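Local coordinates for protein Two-component system sensor histidine kinase (Bacteroides thetaiotaomicron, PDB 3OTT) that probably senses saccharides with its extracellular beta-propeller region and passes the signal on as an ATP-dependent histidine kinase that regulates transcription, at residues Trp360-Asp365 with Ser371-Arg376; Leu386-Ala389 with Ile394-Tyr397; Tyr327-Asp332 with Tyr337-Ala342; Tyr423-Glu426 with Leu432-Ser435. One frame throughout, in Å; residues are numbered along the deposited sequence.

Interaction 1. Residues Trp360-Asp365 with Ser371-Arg376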
loop_
_atom_site.group_PDB
_atom_site.type_symbol
_atom_site.label_atom_id
_atom_site.label_comp_id
_atom_site.label_asym_id
_atom_site.label_seq_id
_atom_site.Cartn_x
_atom_site.Cartn_y
_atom_site.Cartn_z
ATOM N N TRP B 360 4.003 -12.582 6.779
ATOM C CA TRP B 360 4.721 -11.599 7.534
ATOM C C TRP B 360 4.335 -11.776 8.993
ATOM O O TRP B 360 3.180 -11.456 9.359
ATOM C CB TRP B 360 4.362 -10.192 7.065
ATOM C CG TRP B 360 5.296 -9.116 7.595
ATOM C CD1 TRP B 360 6.069 -9.164 8.727
ATOM C CD2 TRP B 360 5.542 -7.846 6.983
ATOM N NE1 TRP B 360 6.792 -8.000 8.846
ATOM C CE2 TRP B 360 6.494 -7.180 7.777
ATOM C CE3 TRP B 360 5.048 -7.211 5.809
ATOM C CZ2 TRP B 360 6.960 -5.905 7.465
ATOM C CZ3 TRP B 360 5.505 -5.942 5.492
ATOM C CH2 TRP B 360 6.460 -5.297 6.314
ATOM N N TYR B 361 5.295 -12.301 9.782
ATOM C CA TYR B 361 5.114 -12.608 11.207
ATOM C C TYR B 361 5.457 -11.379 12.035
ATOM O O TYR B 361 6.567 -10.785 11.880
ATOM C CB TYR B 361 6.011 -13.756 11.650
ATOM C CG TYR B 361 5.616 -15.053 11.039
ATOM C CD1 TYR B 361 6.121 -15.443 9.765
ATOM C CD2 TYR B 361 4.708 -15.905 11.683
ATOM C CE1 TYR B 361 5.709 -16.652 9.149
ATOM C CE2 TYR B 361 4.300 -17.148 11.070
ATOM C CZ TYR B 361 4.814 -17.480 9.791
ATOM O OH TYR B 361 4.443 -18.631 9.160
ATOM N N ARG B 362 4.491 -10.931 12.837
ATOM C CA ARG B 362 4.811 -9.851 13.771
ATOM C C ARG B 362 3.961 -9.819 14.967
ATOM O O ARG B 362 2.916 -10.499 15.007
ATOM C CB ARG B 362 4.830 -8.480 13.142
ATOM C CG ARG B 362 3.600 -8.053 12.642
ATOM C CD ARG B 362 3.745 -8.069 11.149
ATOM N NE ARG B 362 3.845 -6.754 10.523
ATOM C CZ ARG B 362 2.984 -6.371 9.580
ATOM N NH1 ARG B 362 2.007 -7.208 9.219
ATOM N NH2 ARG B 362 3.087 -5.187 8.994
ATOM N N MET B 363 4.425 -9.050 15.938
ATOM C CA MET B 363 3.700 -8.886 17.142
ATOM C C MET B 363 2.439 -8.121 16.817
ATOM O O MET B 363 2.478 -7.065 16.197
ATOM C CB MET B 363 4.571 -8.187 18.211
ATOM C CG MET B 363 3.800 -7.488 19.318
ATOM S SD MET B 363 3.204 -8.584 20.612
ATOM C CE MET B 363 1.650 -9.236 20.008
ATOM N N GLY B 364 1.314 -8.678 17.245
ATOM C CA GLY B 364 0.021 -8.040 17.153
ATOM C C GLY B 364 -0.813 -8.665 16.044
ATOM O O GLY B 364 -2.045 -8.439 16.019
ATOM N N ASP B 365 -0.148 -9.410 15.122
ATOM C CA ASP B 365 -0.817 -9.936 13.921
ATOM C C ASP B 365 -1.739 -11.033 14.351
ATOM O O ASP B 365 -1.325 -11.992 14.985
ATOM C CB ASP B 365 0.160 -10.488 12.882
ATOM C CG ASP B 365 -0.510 -10.776 11.547
ATOM O OD1 ASP B 365 -0.953 -11.921 11.318
ATOM O OD2 ASP B 365 -0.634 -9.843 10.737
ATOM N N SER B 371 6.422 -13.320 19.230
ATOM C CA SER B 371 6.634 -12.847 20.594
ATOM C C SER B 371 7.159 -11.391 20.626
ATOM O O SER B 371 6.884 -10.709 21.597
ATOM C CB SER B 371 7.592 -13.766 21.403
ATOM O OG SER B 371 8.807 -13.987 20.649
ATOM N N HIS B 372 7.869 -10.941 19.572
ATOM C CA HIS B 372 8.539 -9.609 19.487
ATOM C C HIS B 372 8.891 -9.343 18.036
ATOM O O HIS B 372 9.263 -10.268 17.303
ATOM C CB HIS B 372 9.855 -9.560 20.286
ATOM C CG HIS B 372 10.242 -8.195 20.772
ATOM N ND1 HIS B 372 10.779 -7.220 19.953
ATOM C CD2 HIS B 372 10.170 -7.639 22.000
ATOM C CE1 HIS B 372 11.001 -6.119 20.652
ATOM N NE2 HIS B 372 10.642 -6.343 21.897
ATOM N N ASN B 373 8.813 -8.074 17.625
ATOM C CA ASN B 373 9.136 -7.701 16.256
ATOM C C ASN B 373 10.630 -7.675 15.898
ATOM O O ASN B 373 11.006 -7.842 14.712
ATOM C CB ASN B 373 8.510 -6.333 15.953
ATOM C CG ASN B 373 7.037 -6.450 15.646
ATOM O OD1 ASN B 373 6.554 -7.528 15.327
ATOM N ND2 ASN B 373 6.328 -5.377 15.758
ATOM N N ARG B 374 11.468 -7.439 16.887
ATOM C CA ARG B 374 12.871 -7.183 16.619
ATOM C C ARG B 374 13.628 -8.522 16.490
ATOM O O ARG B 374 13.830 -9.233 17.458
ATOM C CB ARG B 374 13.458 -6.259 17.695
ATOM C CG ARG B 374 14.861 -5.732 17.431
ATOM C CD ARG B 374 15.182 -4.404 18.192
ATOM N NE ARG B 374 14.338 -3.279 17.820
ATOM C CZ ARG B 374 14.530 -2.479 16.772
ATOM N NH1 ARG B 374 15.594 -2.619 15.933
ATOM N NH2 ARG B 374 13.664 -1.507 16.565
ATOM N N ILE B 375 13.976 -8.864 15.259
ATOM C CA ILE B 375 14.614 -10.111 14.903
ATOM C C ILE B 375 16.095 -9.803 14.932
ATOM O O ILE B 375 16.529 -8.735 14.421
ATOM C CB ILE B 375 14.270 -10.490 13.436
ATOM C CG1 ILE B 375 12.735 -10.505 13.198
ATOM C CG2 ILE B 375 14.897 -11.855 13.108
ATOM C CD1 ILE B 375 12.012 -11.292 14.207
ATOM N N ARG B 376 16.874 -10.697 15.532
ATOM C CA ARG B 376 18.325 -10.488 15.667
ATOM C C ARG B 376 19.146 -11.599 14.977
ATOM O O ARG B 376 20.286 -11.390 14.629
ATOM C CB ARG B 376 18.718 -10.290 17.140
ATOM C CG ARG B 376 17.735 -9.433 17.938
ATOM C CD ARG B 376 18.250 -8.789 19.178
ATOM N NE ARG B 376 19.088 -7.741 18.761
ATOM C CZ ARG B 376 18.989 -6.434 19.010
ATOM N NH1 ARG B 376 18.047 -5.856 19.780
ATOM N NH2 ARG B 376 19.942 -5.718 18.448
#
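The flat amide of Asn-373 reaches across to the turn at Met-363, while two other flat groups meet partners within their own segments: the guanidinium of Arg-362 lies with CZ 3.9 Å above the centre of the Trp-360 ring, and the imidazole of His-372 takes Arg-374 N at its edge, in the ring plane. This is a blade-to-blade connection of a beta-propeller. Strand 359-361 closes one four-stranded blade, a type II turn from Arg-362 to Asp-365 follows, and strand 375-380 begins the next. Gly-364 occupies the third position of the turn, with a positive phi of 105°. The one hydrogen bond between the two segments runs from Met-363 N to Asn-373 OD1, 2.7 Å long and nearly straight; the donor comes in tilted from the carbonyl plane. CG of Asn-373 stands beside its own backbone N and anti to the carbonyl carbon (chi1 -79°), which swings OD1 toward the turn. An alanine in place of Asn-373 is likely to leave Met-363 N without this acceptor and the turn less firmly tied to the next blade. Beyond the contact, Arg-362 forms a salt bridge with Asp-322, and His-372 NE2 is hydrogen-bonded to Tyr-75 of the second subunit. Met-363 CB lies 3.6 Å from Asn-373 OD1, and its SD ends 4.4 Å from Ser-371 O.

Interaction 2. Residues Leu386-Ala389 with Ile394-Tyr397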
loop_
_atom_site.group_PDB
_atom_site.type_symbol
_atom_site.label_atom_id
_atom_site.label_comp_id
_atom_site.label_asym_id
_atom_site.label_seq_id
_atom_site.Cartn_x
_atom_site.Cartn_y
_atom_site.Cartn_z
ATOM N N LEU B 386 14.157 -24.573 11.925
ATOM C CA LEU B 386 14.409 -23.170 11.758
ATOM C C LEU B 386 14.286 -22.460 13.143
ATOM O O LEU B 386 13.225 -22.524 13.755
ATOM C CB LEU B 386 13.376 -22.619 10.780
ATOM C CG LEU B 386 13.672 -21.261 10.099
ATOM C CD1 LEU B 386 13.388 -20.142 10.983
ATOM C CD2 LEU B 386 15.109 -21.144 9.606
ATOM N N TRP B 387 15.359 -21.821 13.605
ATOM C CA TRP B 387 15.307 -21.051 14.838
ATOM C C TRP B 387 15.493 -19.515 14.637
ATOM O O TRP B 387 16.222 -19.098 13.745
ATOM C CB TRP B 387 16.366 -21.507 15.796
ATOM C CG TRP B 387 16.233 -22.987 16.216
ATOM C CD1 TRP B 387 16.765 -24.045 15.574
ATOM C CD2 TRP B 387 15.611 -23.506 17.395
ATOM N NE1 TRP B 387 16.498 -25.190 16.238
ATOM C CE2 TRP B 387 15.795 -24.898 17.373
ATOM C CE3 TRP B 387 14.938 -22.932 18.478
ATOM C CZ2 TRP B 387 15.319 -25.727 18.368
ATOM C CZ3 TRP B 387 14.465 -23.737 19.461
ATOM C CH2 TRP B 387 14.649 -25.133 19.407
ATOM N N ILE B 388 14.842 -18.686 15.461
ATOM C CA ILE B 388 15.077 -17.250 15.355
ATOM C C ILE B 388 15.407 -16.702 16.750
ATOM O O ILE B 388 14.856 -17.201 17.772
ATOM C CB ILE B 388 13.915 -16.477 14.654
ATOM C CG1 ILE B 388 12.617 -16.739 15.388
ATOM C CG2 ILE B 388 13.721 -16.907 13.104
ATOM C CD1 ILE B 388 11.557 -15.637 15.116
ATOM N N ALA B 389 16.312 -15.725 16.799
ATOM C CA ALA B 389 16.577 -15.065 18.047
ATOM C C ALA B 389 15.944 -13.697 17.940
ATOM O O ALA B 389 16.074 -13.008 16.881
ATOM C CB ALA B 389 18.124 -14.957 18.316
ATOM N N ILE B 394 13.748 -16.904 22.171
ATOM C CA ILE B 394 13.975 -17.688 20.996
ATOM C C ILE B 394 12.707 -18.410 20.548
ATOM O O ILE B 394 11.866 -18.775 21.349
ATOM C CB ILE B 394 15.128 -18.688 21.205
ATOM C CG1 ILE B 394 14.884 -19.643 22.383
ATOM C CG2 ILE B 394 16.377 -17.949 21.509
ATOM C CD1 ILE B 394 15.685 -20.975 22.224
ATOM N N ASN B 395 12.562 -18.590 19.251
ATOM C CA ASN B 395 11.436 -19.341 18.728
ATOM C C ASN B 395 11.888 -20.386 17.716
ATOM O O ASN B 395 12.913 -20.206 17.045
ATOM C CB ASN B 395 10.488 -18.400 18.021
ATOM C CG ASN B 395 9.852 -17.375 18.945
ATOM O OD1 ASN B 395 8.778 -17.596 19.437
ATOM N ND2 ASN B 395 10.495 -16.229 19.124
ATOM N N ARG B 396 11.087 -21.453 17.584
ATOM C CA ARG B 396 11.304 -22.478 16.602
ATOM C C ARG B 396 10.123 -22.505 15.624
ATOM O O ARG B 396 8.981 -22.463 16.061
ATOM C CB ARG B 396 11.409 -23.838 17.307
ATOM C CG ARG B 396 11.469 -25.060 16.358
ATOM C CD ARG B 396 11.785 -26.420 17.077
ATOM N NE ARG B 396 10.650 -26.900 17.864
ATOM C CZ ARG B 396 9.525 -27.410 17.338
ATOM N NH1 ARG B 396 9.383 -27.531 16.029
ATOM N NH2 ARG B 396 8.535 -27.788 18.123
ATOM N N TYR B 397 10.383 -22.613 14.327
ATOM C CA TYR B 397 9.273 -22.678 13.373
ATOM C C TYR B 397 8.695 -24.066 13.260
ATOM O O TYR B 397 9.440 -25.025 13.181
ATOM C CB TYR B 397 9.704 -22.283 11.983
ATOM C CG TYR B 397 8.580 -21.899 11.032
ATOM C CD1 TYR B 397 7.649 -20.865 11.359
ATOM C CD2 TYR B 397 8.477 -22.511 9.768
ATOM C CE1 TYR B 397 6.682 -20.483 10.468
ATOM C CE2 TYR B 397 7.513 -22.136 8.876
ATOM C CZ TYR B 397 6.603 -21.129 9.218
ATOM O OH TYR B 397 5.622 -20.759 8.305
HETATM O O HOH W 1 11.798 -25.680 12.240
#
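Arg-396 lays its aliphatic chain against the indole of Trp-387, and here the side chains of the two strands pack tightly. Arg-396 CB sits over one face in a CH-pi contact, 3.9 Å from the centroid of the six-membered ring, and Arg-396 CD reaches Trp-387 CZ2 at 3.8 Å. The chain runs straight out from the backbone (chi1 173°, chi2 172°) and bends only at chi3, carrying the guanidinium off toward Tyr-407 OH, which NE binds. Ile-394 CD1 also approaches the indole, obliquely, 4.1 Å from Trp-387 CZ3. The pair belongs to the hairpin of strands 386-390 and 393-398, the middle two strands of a propeller blade. Ile-388 and Asn-395 exchange two backbone hydrogen bonds, and Tyr-397 N gives a third to Leu-386 O at 2.9 Å. Shrinking Trp-387 to an alanine would probably strip the Arg-396 chain of its platform and leave Asp-381 without the NE1 donor that it now accepts from. The end at Leu-386 and Tyr-397 has less side-chain overlap, with just the two CB atoms meeting at 3.9 Å, and past them a water spans the strands, accepting from Leu-386 N and donating to Tyr-397 O.

Interaction 3. Residues Tyr327-Asp332 with Tyr337-Ala342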
loop_
_atom_site.group_PDB
_atom_site.type_symbol
_atom_site.label_atom_id
_atom_site.label_comp_id
_atom_site.label_asym_id
_atom_site.label_seq_id
_atom_site.Cartn_x
_atom_site.Cartn_y
_atom_site.Cartn_z
ATOM N N TYR B 327 17.750 -6.834 9.152
ATOM C CA TYR B 327 18.960 -7.172 9.899
ATOM C C TYR B 327 19.439 -8.630 9.731
ATOM O O TYR B 327 20.605 -8.946 9.996
ATOM C CB TYR B 327 18.859 -6.795 11.400
ATOM C CG TYR B 327 18.705 -5.283 11.627
ATOM C CD1 TYR B 327 19.761 -4.383 11.346
ATOM C CD2 TYR B 327 17.524 -4.754 12.108
ATOM C CE1 TYR B 327 19.627 -2.980 11.575
ATOM C CE2 TYR B 327 17.367 -3.353 12.315
ATOM C CZ TYR B 327 18.433 -2.491 12.074
ATOM O OH TYR B 327 18.248 -1.128 12.287
ATOM N N SER B 328 18.545 -9.494 9.288
ATOM C CA SER B 328 18.857 -10.911 9.055
ATOM C C SER B 328 18.148 -11.360 7.797
ATOM O O SER B 328 16.919 -11.208 7.647
ATOM C CB SER B 328 18.394 -11.791 10.191
ATOM O OG SER B 328 18.862 -11.291 11.412
ATOM N N LEU B 329 18.970 -11.869 6.886
ATOM C CA LEU B 329 18.521 -12.510 5.670
ATOM C C LEU B 329 19.034 -13.947 5.747
ATOM O O LEU B 329 20.150 -14.221 6.259
ATOM C CB LEU B 329 19.114 -11.799 4.479
ATOM C CG LEU B 329 19.007 -10.266 4.506
ATOM C CD1 LEU B 329 19.863 -9.676 3.404
ATOM C CD2 LEU B 329 17.550 -9.773 4.383
ATOM N N PHE B 330 18.168 -14.867 5.323
ATOM C CA PHE B 330 18.433 -16.276 5.367
ATOM C C PHE B 330 17.540 -16.980 4.369
ATOM O O PHE B 330 16.405 -16.599 4.149
ATOM C CB PHE B 330 18.206 -16.815 6.778
ATOM C CG PHE B 330 18.749 -18.214 6.983
ATOM C CD1 PHE B 330 20.113 -18.418 7.230
ATOM C CD2 PHE B 330 17.880 -19.340 6.927
ATOM C CE1 PHE B 330 20.620 -19.747 7.418
ATOM C CE2 PHE B 330 18.362 -20.651 7.093
ATOM C CZ PHE B 330 19.730 -20.862 7.321
ATOM N N ARG B 331 18.064 -17.986 3.723
ATOM C CA ARG B 331 17.248 -18.855 2.872
ATOM C C ARG B 331 17.424 -20.294 3.413
ATOM O O ARG B 331 18.545 -20.772 3.564
ATOM C CB ARG B 331 17.730 -18.771 1.414
ATOM C CG ARG B 331 16.731 -19.319 0.417
ATOM C CD ARG B 331 17.340 -19.657 -0.879
ATOM N NE ARG B 331 16.304 -19.957 -1.847
ATOM C CZ ARG B 331 16.565 -20.486 -3.045
ATOM N NH1 ARG B 331 17.823 -20.759 -3.352
ATOM N NH2 ARG B 331 15.594 -20.744 -3.923
ATOM N N ASP B 332 16.320 -20.987 3.716
ATOM C CA ASP B 332 16.443 -22.283 4.331
ATOM C C ASP B 332 16.679 -23.439 3.355
ATOM O O ASP B 332 16.588 -23.275 2.137
ATOM C CB ASP B 332 15.298 -22.564 5.318
ATOM C CG ASP B 332 13.997 -22.757 4.652
ATOM O OD1 ASP B 332 13.958 -23.012 3.425
ATOM O OD2 ASP B 332 12.983 -22.640 5.376
ATOM N N TYR B 337 12.766 -18.002 1.636
ATOM C CA TYR B 337 13.574 -16.888 2.076
ATOM C C TYR B 337 12.987 -16.372 3.358
ATOM O O TYR B 337 11.783 -16.405 3.517
ATOM C CB TYR B 337 13.564 -15.778 1.025
ATOM C CG TYR B 337 14.199 -16.193 -0.265
ATOM C CD1 TYR B 337 13.480 -16.869 -1.256
ATOM C CD2 TYR B 337 15.538 -15.884 -0.511
ATOM C CE1 TYR B 337 14.112 -17.226 -2.476
ATOM C CE2 TYR B 337 16.148 -16.228 -1.670
ATOM C CZ TYR B 337 15.454 -16.892 -2.651
ATOM O OH TYR B 337 16.153 -17.200 -3.797
ATOM N N TRP B 338 13.852 -15.910 4.269
ATOM C CA TRP B 338 13.440 -15.377 5.543
ATOM C C TRP B 338 14.229 -14.093 5.780
ATOM O O TRP B 338 15.430 -14.144 6.100
ATOM C CB TRP B 338 13.776 -16.343 6.661
ATOM C CG TRP B 338 13.005 -17.626 6.681
ATOM C CD1 TRP B 338 13.390 -18.841 6.169
ATOM C CD2 TRP B 338 11.749 -17.840 7.316
ATOM N NE1 TRP B 338 12.423 -19.790 6.413
ATOM C CE2 TRP B 338 11.402 -19.197 7.112
ATOM C CE3 TRP B 338 10.856 -17.003 7.997
ATOM C CZ2 TRP B 338 10.236 -19.750 7.643
ATOM C CZ3 TRP B 338 9.717 -17.529 8.475
ATOM C CH2 TRP B 338 9.416 -18.903 8.324
ATOM N N PHE B 339 13.525 -12.970 5.614
ATOM C CA PHE B 339 14.101 -11.650 5.676
ATOM C C PHE B 339 13.390 -10.934 6.834
ATOM O O PHE B 339 12.163 -10.681 6.788
ATOM C CB PHE B 339 13.800 -10.930 4.385
ATOM C CG PHE B 339 14.714 -11.297 3.243
ATOM C CD1 PHE B 339 15.409 -12.506 3.230
ATOM C CD2 PHE B 339 14.855 -10.421 2.159
ATOM C CE1 PHE B 339 16.247 -12.823 2.188
ATOM C CE2 PHE B 339 15.685 -10.734 1.102
ATOM C CZ PHE B 339 16.398 -11.969 1.128
ATOM N N GLY B 340 14.162 -10.630 7.879
ATOM C CA GLY B 340 13.600 -10.034 9.119
ATOM C C GLY B 340 14.465 -8.874 9.604
ATOM O O GLY B 340 15.638 -8.699 9.189
ATOM N N GLY B 341 13.905 -8.097 10.506
ATOM C CA GLY B 341 14.640 -6.994 11.102
ATOM C C GLY B 341 13.838 -6.305 12.178
ATOM O O GLY B 341 13.277 -6.958 13.008
ATOM N N ALA B 342 13.718 -4.995 12.103
ATOM C CA ALA B 342 13.084 -4.195 13.168
ATOM C C ALA B 342 11.622 -4.503 13.249
ATOM O O ALA B 342 11.063 -4.489 14.320
ATOM C CB ALA B 342 13.254 -2.701 12.877
#
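Tyr-327 and Ser-328 both face Gly-340 in a classic beta bulge, at the start of an antiparallel hairpin formed by the first two strands of a propeller blade. Gly-340 O accepts from both amides, from Tyr-327 N in its carbonyl plane on a lone pair and from Ser-328 N at a tilt. Gly-341 follows with a psi of -129°, and a CB there would collide with Tyr-327 N. Farther along, Trp-338 N donates to Phe-330 O, whereas the return bond from Phe-330 N is weak. One face of the hairpin is built on CH-pi contacts. Leu-329 CD2 stands 3.5 Å from the centroid of the Phe-339 ring. Arg-331, with CG opposite its backbone N (chi1 -164°) and extended to NE, lies over Tyr-337, its CG 3.9 Å from that ring's centroid and Arg-331 NE 3.3 Å from Tyr-337 CZ. The guanidinium and phenol planes are 22° apart; NE is hydrogen-bonded to Gly-335 O, and NH1 forms a salt bridge with Asp-605. At the hairpin end, Trp-338 NE1 donates to Asp-332 OD2 at 3.1 Å, in the indole plane but from above the carboxylate; Tyr-399 OH also binds this oxygen. Strand 337-341 runs between 326-331 and 344-348. The face bearing Leu-329 and Tyr-337 packs on strand 601-605 of one adjacent blade, while Ser-328 and Phe-330 lean on Ile-378 of strand 375-380 in the other.

Interaction 4. Residues Tyr423-Glu426 with Leu432-Ser435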
loop_
_atom_site.group_PDB
_atom_site.type_symbol
_atom_site.label_atom_id
_atom_site.label_comp_id
_atom_site.label_asym_id
_atom_site.label_seq_id
_atom_site.Cartn_x
_atom_site.Cartn_y
_atom_site.Cartn_z
ATOM N N TYR B 423 21.969 -14.327 19.301
ATOM C CA TYR B 423 22.581 -15.298 18.401
ATOM C C TYR B 423 22.351 -16.700 18.934
ATOM O O TYR B 423 22.257 -16.935 20.169
ATOM C CB TYR B 423 24.103 -15.033 18.270
ATOM C CG TYR B 423 24.694 -15.123 16.888
ATOM C CD1 TYR B 423 24.391 -14.156 15.910
ATOM C CD2 TYR B 423 25.568 -16.150 16.547
ATOM C CE1 TYR B 423 24.935 -14.213 14.622
ATOM C CE2 TYR B 423 26.105 -16.222 15.253
ATOM C CZ TYR B 423 25.788 -15.235 14.317
ATOM O OH TYR B 423 26.304 -15.311 13.042
ATOM N N ILE B 424 22.294 -17.634 18.003
ATOM C CA ILE B 424 22.067 -19.032 18.302
ATOM C C ILE B 424 22.766 -19.898 17.305
ATOM O O ILE B 424 22.854 -19.529 16.128
ATOM C CB ILE B 424 20.583 -19.343 18.247
ATOM C CG1 ILE B 424 20.321 -20.844 18.380
ATOM C CG2 ILE B 424 20.030 -18.961 16.939
ATOM C CD1 ILE B 424 18.897 -21.097 18.907
ATOM N N PHE B 425 23.296 -21.029 17.774
ATOM C CA PHE B 425 23.719 -22.123 16.878
ATOM C C PHE B 425 23.591 -23.450 17.585
ATOM O O PHE B 425 23.467 -23.474 18.799
ATOM C CB PHE B 425 25.170 -21.919 16.307
ATOM C CG PHE B 425 26.296 -22.101 17.346
ATOM C CD1 PHE B 425 26.866 -20.981 17.999
ATOM C CD2 PHE B 425 26.780 -23.351 17.663
ATOM C CE1 PHE B 425 27.901 -21.117 18.937
ATOM C CE2 PHE B 425 27.839 -23.534 18.644
ATOM C CZ PHE B 425 28.393 -22.401 19.273
ATOM N N GLU B 426 23.679 -24.558 16.834
ATOM C CA GLU B 426 23.648 -25.895 17.419
ATOM C C GLU B 426 25.043 -26.532 17.283
ATOM O O GLU B 426 25.628 -26.453 16.219
ATOM C CB GLU B 426 22.557 -26.800 16.803
ATOM C CG GLU B 426 22.520 -28.237 17.503
ATOM C CD GLU B 426 21.652 -29.355 16.801
ATOM O OE1 GLU B 426 20.833 -29.076 15.917
ATOM O OE2 GLU B 426 21.792 -30.560 17.156
ATOM N N LEU B 432 21.990 -26.508 21.953
ATOM C CA LEU B 432 21.816 -25.166 21.399
ATOM C C LEU B 432 22.588 -24.172 22.217
ATOM O O LEU B 432 22.498 -24.204 23.421
ATOM C CB LEU B 432 20.349 -24.805 21.485
ATOM C CG LEU B 432 19.455 -24.475 20.304
ATOM C CD1 LEU B 432 19.881 -25.269 19.076
ATOM C CD2 LEU B 432 18.011 -24.735 20.793
ATOM N N TRP B 433 23.379 -23.321 21.576
ATOM C CA TRP B 433 24.206 -22.293 22.265
ATOM C C TRP B 433 23.486 -20.970 21.981
ATOM O O TRP B 433 23.209 -20.659 20.809
ATOM C CB TRP B 433 25.628 -22.290 21.676
ATOM C CG TRP B 433 26.480 -23.431 22.211
ATOM C CD1 TRP B 433 26.338 -24.789 21.954
ATOM C CD2 TRP B 433 27.600 -23.314 23.101
ATOM N NE1 TRP B 433 27.311 -25.499 22.612
ATOM C CE2 TRP B 433 28.081 -24.621 23.341
ATOM C CE3 TRP B 433 28.257 -22.221 23.692
ATOM C CZ2 TRP B 433 29.179 -24.874 24.185
ATOM C CZ3 TRP B 433 29.365 -22.465 24.536
ATOM C CH2 TRP B 433 29.801 -23.782 24.778
ATOM N N ILE B 434 23.137 -20.233 23.038
ATOM C CA ILE B 434 22.296 -19.041 22.909
ATOM C C ILE B 434 22.980 -17.853 23.559
ATOM O O ILE B 434 23.303 -17.893 24.735
ATOM C CB ILE B 434 20.926 -19.277 23.565
ATOM C CG1 ILE B 434 20.234 -20.468 22.911
ATOM C CG2 ILE B 434 20.036 -18.022 23.499
ATOM C CD1 ILE B 434 19.256 -21.172 23.852
ATOM N N SER B 435 23.256 -16.826 22.769
ATOM C CA SER B 435 23.879 -15.666 23.332
ATOM C C SER B 435 22.806 -14.622 23.620
ATOM O O SER B 435 21.898 -14.421 22.819
ATOM C CB SER B 435 24.987 -15.111 22.416
ATOM O OG SER B 435 24.469 -14.309 21.363
#
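Phe-425 places its CG between its backbone N and carbonyl carbon (chi1 71°), while Trp-433 keeps its CG beside the backbone N (chi1 -78°), and the two rings thereby come to lie side by side, pointing the same way. Their planes are 5° apart but slid past each other, so overlap is slight: the phenyl centroid is 4.8 Å from that of the five-membered ring. Over one face of the phenyl lies Trp-433 CB, 3.8 Å from its centroid, and Phe-425 CZ in turn lies over the indole, 3.7 Å from Trp-433 CG. This is the hairpin of strands 421-426 and 431-436, the first two strands of a propeller blade, and Phe-425 also packs on Ile-477 and Pro-479 of the blade that follows. The other face carries Ile-424, whose CD1 meets Leu-432 CG at 3.7 Å, and Glu-426, whose CB rests 3.8 Å from Leu-432 CD1. Backbone bonds set the register: Phe-425 and Trp-433 exchange a pair, and Ser-435 N donates to Tyr-423 O. With no side-chain hydrogen bond between the strands, their pairing rests on this ladder and on apolar contact, while Trp-433 NE1 and Glu-426 OE1 are satisfied from outside, by Asp-427 and Lys-446.

Interactions 3, 2 and 4 are buried hairpins in three successive propeller blades, and interaction 1 is the partly buried loop crossing between the first two of them. That crossing leans on both blades: Ile-375 N probably bonds to Gly-341 O of interaction 3, and Arg-376 N to Ala-389 O of interaction 2, where the Tyr-361 and Tyr-397 hydroxyls also meet. Interactions 2 and 4 interlock through apolar side chains, Trp-387 against Ile-424 and Leu-432. The hairpins combine ladder bonds with ring contacts, whereas interaction 1 relies on one side-chain-to-backbone bond. Interactions 1 and 3 touch the second subunit; interactions 2 and 4 do not.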